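Local structure of chaperone SycD (Chlamydia pneumoniae, 4NRH) at residues Ala19-Glu23 / Asp24-Pro28; Val63-Glu66 / Gly67-Tyr71; His131-Ala134 / Tyr135-Tyr138. The protein probably serves as a type III secretion chaperone of the LcrH/SycD family, and binds the gatekeeper protein CopN in a complex that directs translocator secretion. One frame throughout, in Å; residues are numbered along the deposited sequence.

Contact 1: residues Ala19-Glu23 / Asp24-Pro28; sequences ASSKE and DFPFP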
loop_
_atom_site.group_PDB
_atom_site.type_symbol
_atom_site.label_atom_id
_atom_site.label_comp_id
_atom_site.label_asym_id
_atom_site.label_seq_id
_atom_site.Cartn_x
_atom_site.Cartn_y
_atom_site.Cartn_z
ATOM N N ALA D 19 10.321 -3.107 -3.944
ATOM C CA ALA D 19 10.796 -4.417 -4.369
ATOM C C ALA D 19 11.122 -5.316 -3.179
ATOM O O ALA D 19 10.695 -6.467 -3.132
ATOM C CB ALA D 19 12.015 -4.272 -5.268
ATOM N N SER D 20 11.837 -4.771 -2.201
ATOM C CA SER D 20 12.311 -5.561 -1.066
ATOM C C SER D 20 11.232 -5.809 -0.015
ATOM O O SER D 20 11.499 -6.402 1.029
ATOM C CB SER D 20 13.512 -4.871 -0.412
ATOM O OG SER D 20 13.205 -3.531 -0.074
ATOM N N SER D 21 10.015 -5.352 -0.291
ATOM C CA SER D 21 8.888 -5.618 0.593
ATOM C C SER D 21 7.963 -6.664 -0.021
ATOM O O SER D 21 8.119 -7.035 -1.183
ATOM C CB SER D 21 8.115 -4.332 0.886
ATOM O OG SER D 21 7.148 -4.076 -0.117
ATOM N N LYS D 22 6.999 -7.135 0.765
ATOM C CA LYS D 22 5.996 -8.066 0.265
ATOM C C LYS D 22 4.777 -7.297 -0.218
ATOM O O LYS D 22 3.707 -7.868 -0.425
ATOM C CB LYS D 22 5.590 -9.067 1.348
ATOM C CG LYS D 22 6.693 -10.016 1.785
ATOM C CD LYS D 22 6.167 -11.014 2.806
ATOM C CE LYS D 22 7.271 -11.916 3.325
ATOM N NZ LYS D 22 7.905 -12.685 2.223
ATOM N N GLU D 23 4.951 -5.992 -0.392
ATOM C CA GLU D 23 3.861 -5.118 -0.799
ATOM C C GLU D 23 4.137 -4.486 -2.156
ATOM O O GLU D 23 5.281 -4.162 -2.480
ATOM C CB GLU D 23 3.642 -4.024 0.245
ATOM C CG GLU D 23 3.377 -4.544 1.646
ATOM C CD GLU D 23 3.571 -3.476 2.705
ATOM O OE1 GLU D 23 4.559 -3.563 3.466
ATOM O OE2 GLU D 23 2.734 -2.553 2.780
ATOM N N ASP D 24 3.082 -4.318 -2.945
ATOM C CA ASP D 24 3.170 -3.616 -4.219
ATOM C C ASP D 24 3.605 -2.171 -4.001
ATOM O O ASP D 24 4.451 -1.646 -4.726
ATOM C CB ASP D 24 1.828 -3.657 -4.952
ATOM C CG ASP D 24 1.825 -2.812 -6.212
ATOM O OD1 ASP D 24 2.311 -3.296 -7.255
ATOM O OD2 ASP D 24 1.334 -1.664 -6.159
ATOM N N PHE D 25 3.014 -1.536 -2.995
ATOM C CA PHE D 25 3.258 -0.128 -2.715
ATOM C C PHE D 25 3.164 0.128 -1.213
ATOM O O PHE D 25 2.092 0.444 -0.698
ATOM C CB PHE D 25 2.253 0.740 -3.477
ATOM C CG PHE D 25 2.532 2.212 -3.400
ATOM C CD1 PHE D 25 3.618 2.760 -4.063
ATOM C CD2 PHE D 25 1.699 3.051 -2.679
ATOM C CE1 PHE D 25 3.873 4.119 -4.001
ATOM C CE2 PHE D 25 1.949 4.409 -2.612
ATOM C CZ PHE D 25 3.037 4.943 -3.273
ATOM N N PRO D 26 4.295 -0.016 -0.504
ATOM C CA PRO D 26 4.316 0.031 0.962
ATOM C C PRO D 26 4.337 1.452 1.519
ATOM O O PRO D 26 5.107 1.744 2.434
ATOM C CB PRO D 26 5.611 -0.704 1.308
ATOM C CG PRO D 26 6.509 -0.412 0.153
ATOM C CD PRO D 26 5.622 -0.325 -1.066
ATOM N N PHE D 27 3.493 2.317 0.969
ATOM C CA PHE D 27 3.439 3.715 1.375
ATOM C C PHE D 27 1.993 4.194 1.409
ATOM O O PHE D 27 1.122 3.577 0.794
ATOM C CB PHE D 27 4.256 4.589 0.419
ATOM C CG PHE D 27 5.648 4.088 0.172
ATOM C CD1 PHE D 27 6.630 4.228 1.137
ATOM C CD2 PHE D 27 5.979 3.489 -1.032
ATOM C CE1 PHE D 27 7.916 3.773 0.909
ATOM C CE2 PHE D 27 7.262 3.032 -1.267
ATOM C CZ PHE D 27 8.231 3.175 -0.295
ATOM N N PRO D 28 1.727 5.291 2.136
ATOM C CA PRO D 28 0.397 5.908 2.063
ATOM C C PRO D 28 0.101 6.412 0.652
ATOM O O PRO D 28 1.016 6.849 -0.046
ATOM C CB PRO D 28 0.490 7.068 3.060
ATOM C CG PRO D 28 1.596 6.688 3.989
ATOM C CD PRO D 28 2.581 5.935 3.149
#
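Glu23 and Pro26 meet where the chain turns back after helix 9-19, in a loop that pairs an ST turn at Ser21 with an inverse gamma turn centred on Pro26. The carboxylate of Glu23 lies against the proline ring. Glu23 CD is 3.7 Å from Pro26 CB, and Glu23 OE2 is 3.5 Å from Pro26 CA. The two side chains cross at a slant, and the contact is van der Waals in kind. Glu23 reaches the proline because its CG stands beside the backbone N, chi1 -56°, and the chain then runs out extended. The polar end of Glu23 has its partner on the chain of CopN, where OE2 is hydrogen-bonded to the hydroxyl of Ser277.

Asp24 starts the next segment. Its carboxylate forms a salt bridge with Arg190 of the chain of CopN. Neighbouring acids of one loop thus face the partner protein, so this turn is part of the CopN interface. Pro26 itself is buried and packs on Ala18 of helix 9-19. Pro26 CG also lies 3.8 Å above one face of the Phe27 ring, which in turn reaches Leu14 and Ile17 of the same helix.

Ser21 OG lies against Pro26 CG at 3.7 Å and is also hydrogen-bonded to the carbonyl of Ala18. The ST turn is closed by the bond from Glu23 N to Ser21 OG, 2.9 Å long, with an angle of 153° at the hydrogen.

Contact 2: residues Val63-Glu66 / Gly67-Tyr71; sequences VYKE and GYHAY
Tyr64 and Tyr68 sit one helical turn apart and point the same way. Their planes are near parallel, at 28°, but the rings are slid past each other and barely overlap. The nearest side-chain atoms are Tyr64 OH and Tyr68 CD1, 4.1 Å apart. Both tyrosines hold CG anti to the backbone N, which swings the two rings in the same direction. One residue further on, His69 lays one face of its imidazole over the carbonyl of Lys65. The oxygen Lys65 O is 3.1 Å from His69 CG, toward the rim of the ring. Lys65 O also accepts the backbone bond from His69 N, 2.7 Å long.

These pairs follow the i to i+4 spacing of an alpha helix, here helix 57-72. Four successive backbone bonds join the segments, from Gly67 N to Val63 O through Ala70 N to Glu66 O. At Gly67 a buried part of the helix carries no side chain.

Outward from this, Tyr64 OH is hydrogen-bonded to Ser99 OG of helix 94-106, and the Tyr64 side chain also touches Leu86 of helix 76-89. Glu66 OE2 accepts a hydrogen bond from the backbone N of His9, at the start of helix 9-19. Val63 packs on Leu10 and Leu13 of that helix.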
loop_
_atom_site.group_PDB
_atom_site.type_symbol
_atom_site.label_atom_id
_atom_site.label_comp_id
_atom_site.label_asym_id
_atom_site.label_seq_id
_atom_site.Cartn_x
_atom_site.Cartn_y
_atom_site.Cartn_z
ATOM N N VAL D 63 17.661 13.704 -3.706
ATOM C CA VAL D 63 16.233 13.918 -3.899
ATOM C C VAL D 63 15.863 15.374 -3.623
ATOM O O VAL D 63 15.024 15.954 -4.315
ATOM C CB VAL D 63 15.402 12.986 -2.991
ATOM C CG1 VAL D 63 13.920 13.265 -3.149
ATOM C CG2 VAL D 63 15.699 11.529 -3.318
ATOM N N TYR D 64 16.498 15.964 -2.614
ATOM C CA TYR D 64 16.254 17.361 -2.269
ATOM C C TYR D 64 16.594 18.292 -3.428
ATOM O O TYR D 64 15.849 19.227 -3.722
ATOM C CB TYR D 64 17.053 17.764 -1.029
ATOM C CG TYR D 64 16.825 19.200 -0.611
ATOM C CD1 TYR D 64 15.578 19.623 -0.169
ATOM C CD2 TYR D 64 17.851 20.134 -0.668
ATOM C CE1 TYR D 64 15.360 20.933 0.212
ATOM C CE2 TYR D 64 17.644 21.448 -0.288
ATOM C CZ TYR D 64 16.396 21.842 0.150
ATOM O OH TYR D 64 16.181 23.147 0.529
ATOM N N LYS D 65 17.730 18.038 -4.071
ATOM C CA LYS D 65 18.152 18.830 -5.220
ATOM C C LYS D 65 17.162 18.690 -6.374
ATOM O O LYS D 65 16.889 19.657 -7.084
ATOM C CB LYS D 65 19.557 18.426 -5.668
ATOM C CG LYS D 65 20.657 18.902 -4.729
ATOM C CD LYS D 65 22.029 18.444 -5.191
ATOM C CE LYS D 65 22.354 18.995 -6.569
ATOM N NZ LYS D 65 23.639 18.455 -7.094
ATOM N N GLU D 66 16.634 17.483 -6.558
ATOM C CA GLU D 66 15.632 17.234 -7.591
ATOM C C GLU D 66 14.390 18.089 -7.367
ATOM O O GLU D 66 13.844 18.669 -8.306
ATOM C CB GLU D 66 15.246 15.752 -7.625
ATOM C CG GLU D 66 16.379 14.817 -8.009
ATOM C CD GLU D 66 15.921 13.377 -8.149
ATOM O OE1 GLU D 66 14.998 12.970 -7.413
ATOM O OE2 GLU D 66 16.486 12.651 -8.992
ATOM N N GLY D 67 13.950 18.161 -6.115
ATOM C CA GLY D 67 12.803 18.972 -5.752
ATOM C C GLY D 67 13.135 20.446 -5.857
ATOM O O GLY D 67 12.301 21.258 -6.260
ATOM N N TYR D 68 14.365 20.786 -5.488
ATOM C CA TYR D 68 14.840 22.162 -5.540
ATOM C C TYR D 68 14.959 22.638 -6.986
ATOM O O TYR D 68 14.593 23.770 -7.306
ATOM C CB TYR D 68 16.187 22.282 -4.824
ATOM C CG TYR D 68 16.547 23.688 -4.401
ATOM C CD1 TYR D 68 15.852 24.326 -3.381
ATOM C CD2 TYR D 68 17.586 24.375 -5.015
ATOM C CE1 TYR D 68 16.180 25.613 -2.988
ATOM C CE2 TYR D 68 17.921 25.660 -4.628
ATOM C CZ TYR D 68 17.215 26.273 -3.616
ATOM O OH TYR D 68 17.545 27.553 -3.230
ATOM N N HIS D 69 15.481 21.771 -7.850
ATOM C CA HIS D 69 15.566 22.055 -9.283
ATOM C C HIS D 69 14.194 22.320 -9.895
ATOM O O HIS D 69 14.024 23.255 -10.678
ATOM C CB HIS D 69 16.246 20.899 -10.021
ATOM C CG HIS D 69 17.733 20.860 -9.847
ATOM N ND1 HIS D 69 18.445 21.902 -9.292
ATOM C CD2 HIS D 69 18.642 19.906 -10.160
ATOM C CE1 HIS D 69 19.729 21.591 -9.270
ATOM N NE2 HIS D 69 19.875 20.386 -9.790
ATOM N N ALA D 70 13.222 21.486 -9.536
ATOM C CA ALA D 70 11.853 21.634 -10.021
ATOM C C ALA D 70 11.249 22.958 -9.566
ATOM O O ALA D 70 10.516 23.607 -10.313
ATOM C CB ALA D 70 10.996 20.469 -9.552
ATOM N N TYR D 71 11.556 23.344 -8.333
ATOM C CA TYR D 71 11.095 24.613 -7.780
ATOM C C TYR D 71 11.628 25.799 -8.581
ATOM O O TYR D 71 10.895 26.744 -8.871
ATOM C CB TYR D 71 11.514 24.733 -6.313
ATOM C CG TYR D 71 11.147 26.049 -5.669
ATOM C CD1 TYR D 71 9.854 26.286 -5.218
ATOM C CD2 TYR D 71 12.093 27.050 -5.502
ATOM C CE1 TYR D 71 9.515 27.487 -4.625
ATOM C CE2 TYR D 71 11.764 28.255 -4.911
ATOM C CZ TYR D 71 10.473 28.467 -4.474
ATOM O OH TYR D 71 10.137 29.663 -3.884
#

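Contact 3: residues His131-Ala134 / Tyr135-Tyr138; sequences HYYA and YICY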
loop_
_atom_site.group_PDB
_atom_site.type_symbol
_atom_site.label_atom_id
_atom_site.label_comp_id
_atom_site.label_asym_id
_atom_site.label_seq_id
_atom_site.Cartn_x
_atom_site.Cartn_y
_atom_site.Cartn_z
ATOM N N HIS D 131 8.785 32.492 10.386
ATOM C CA HIS D 131 7.738 33.328 10.965
ATOM C C HIS D 131 7.342 34.472 10.035
ATOM O O HIS D 131 6.165 34.815 9.933
ATOM C CB HIS D 131 8.192 33.885 12.317
ATOM C CG HIS D 131 8.504 32.828 13.330
ATOM N ND1 HIS D 131 7.524 32.144 14.016
ATOM C CD2 HIS D 131 9.685 32.333 13.765
ATOM C CE1 HIS D 131 8.089 31.274 14.834
ATOM N NE2 HIS D 131 9.400 31.367 14.701
ATOM N N TYR D 132 8.328 35.060 9.364
ATOM C CA TYR D 132 8.073 36.158 8.433
ATOM C C TYR D 132 7.205 35.721 7.257
ATOM O O TYR D 132 6.295 36.441 6.847
ATOM C CB TYR D 132 9.388 36.743 7.911
ATOM C CG TYR D 132 9.194 37.772 6.818
ATOM C CD1 TYR D 132 8.693 39.034 7.109
ATOM C CD2 TYR D 132 9.512 37.481 5.497
ATOM C CE1 TYR D 132 8.512 39.978 6.115
ATOM C CE2 TYR D 132 9.334 38.420 4.496
ATOM C CZ TYR D 132 8.833 39.667 4.811
ATOM O OH TYR D 132 8.654 40.606 3.822
ATOM N N TYR D 133 7.497 34.546 6.710
ATOM C CA TYR D 133 6.721 34.018 5.594
ATOM C C TYR D 133 5.343 33.559 6.057
ATOM O O TYR D 133 4.399 33.511 5.268
ATOM C CB TYR D 133 7.474 32.875 4.909
ATOM C CG TYR D 133 8.609 33.364 4.039
ATOM C CD1 TYR D 133 8.357 34.082 2.878
ATOM C CD2 TYR D 133 9.932 33.122 4.387
ATOM C CE1 TYR D 133 9.389 34.539 2.082
ATOM C CE2 TYR D 133 10.972 33.576 3.597
ATOM C CZ TYR D 133 10.694 34.283 2.446
ATOM O OH TYR D 133 11.725 34.736 1.655
ATOM N N ALA D 134 5.234 33.217 7.337
ATOM C CA ALA D 134 3.936 32.947 7.940
ATOM C C ALA D 134 3.126 34.237 8.004
ATOM O O ALA D 134 1.922 34.242 7.748
ATOM C CB ALA D 134 4.098 32.342 9.327
ATOM N N TYR D 135 3.805 35.331 8.342
ATOM C CA TYR D 135 3.195 36.656 8.372
ATOM C C TYR D 135 2.629 37.031 7.006
ATOM O O TYR D 135 1.502 37.515 6.904
ATOM C CB TYR D 135 4.213 37.704 8.839
ATOM C CG TYR D 135 4.009 39.086 8.251
ATOM C CD1 TYR D 135 3.083 39.965 8.796
ATOM C CD2 TYR D 135 4.761 39.516 7.163
ATOM C CE1 TYR D 135 2.901 41.229 8.265
ATOM C CE2 TYR D 135 4.583 40.775 6.625
ATOM C CZ TYR D 135 3.653 41.628 7.180
ATOM O OH TYR D 135 3.475 42.886 6.649
ATOM N N ILE D 136 3.426 36.821 5.962
ATOM C CA ILE D 136 2.991 37.080 4.594
ATOM C C ILE D 136 1.732 36.287 4.248
ATOM O O ILE D 136 0.767 36.837 3.721
ATOM C CB ILE D 136 4.100 36.738 3.576
ATOM C CG1 ILE D 136 5.288 37.688 3.735
ATOM C CG2 ILE D 136 3.563 36.799 2.155
ATOM C CD1 ILE D 136 6.398 37.442 2.736
ATOM N N CYS D 137 1.740 34.997 4.570
ATOM C CA CYS D 137 0.613 34.121 4.263
ATOM C C CYS D 137 -0.640 34.500 5.051
ATOM O O CYS D 137 -1.742 34.506 4.503
ATOM C CB CYS D 137 0.985 32.664 4.537
ATOM S SG CYS D 137 2.103 31.939 3.316
ATOM N N TYR D 138 -0.468 34.804 6.335
ATOM C CA TYR D 138 -1.580 35.244 7.175
ATOM C C TYR D 138 -2.172 36.548 6.647
ATOM O O TYR D 138 -3.369 36.801 6.778
ATOM C CB TYR D 138 -1.126 35.427 8.624
ATOM C CG TYR D 138 -0.984 34.143 9.412
ATOM C CD1 TYR D 138 -1.953 33.151 9.347
ATOM C CD2 TYR D 138 0.118 33.930 10.229
ATOM C CE1 TYR D 138 -1.826 31.980 10.073
ATOM C CE2 TYR D 138 0.256 32.764 10.956
ATOM C CZ TYR D 138 -0.718 31.792 10.874
ATOM O OH TYR D 138 -0.584 30.629 11.599
#
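Tyr132 carries CG anti to its N, chi1 173°, whereas Ile136 has CG1 beside its own N, chi1 -67°. The two settings bring the isoleucine branch against one face of the Tyr132 ring. Ile136 CG1 lies over that face, toward the rim, and the methyl Ile136 CD1 makes the nearest approach, 3.6 Å to Tyr132 CE2. Ile136 CD1 touches a second ring, at 3.9 Å from Tyr133 CD1. Tyr133 and Ile136 run side by side, and Tyr132 CD2 stands over the centre of the Tyr133 ring. The isoleucine thus fills in against two adjacent tyrosines.

The Tyr135 and Tyr132 side chains are aslant to each other. Their planes lie at 30° and are slid apart, so the rings overlap little; Tyr135 CD2 is 3.9 Å from Tyr132 CE1. Tyr132 O lies at the edge of the Tyr135 ring, 3.5 Å from Tyr135 CD2. It also accepts the backbone bond from Ile136 N.

Ala134 and Tyr138 pair one turn apart. Tyr138 CD2 approaches Ala134 O at 3.1 Å. Further out along this ring, Tyr138 CE2 is 4.2 Å from Ala134 CB. Ala134 O also accepts from Tyr138 N in a fairly straight bond.

Several neighbouring helices meet these side chains. Tyr132 packs on Leu167 and Ile174 of helix 165-174, Tyr133 on Phe98 of helix 94-106, Cys137 on Leu114 of helix 110-123, and Tyr135 on Leu151 of helix 147-158. This packing of helix 129-140 among its neighbours is consistent with the tetratricopeptide-repeat architecture of the LcrH/SycD chaperones.

The three contacts follow one another along the chain and do not touch. Contact 1 lies at one end, its centre about 38 Å from that of contact 3, and the two are on opposite sides of the chain's centre. Contact 2 falls between them in sequence, with centres about 24 Å from contact 1 and 23 Å from contact 3. Its nearest atoms come to about 12 Å and 8 Å of them. Helix 9-19 packs against both contact 1 and contact 2, and helix 94-106 touches both contact 2 and contact 3. Of the three, only contact 1 is touched by CopN; the other two lie on helices 57-72 and 129-140, and CopN touches neither.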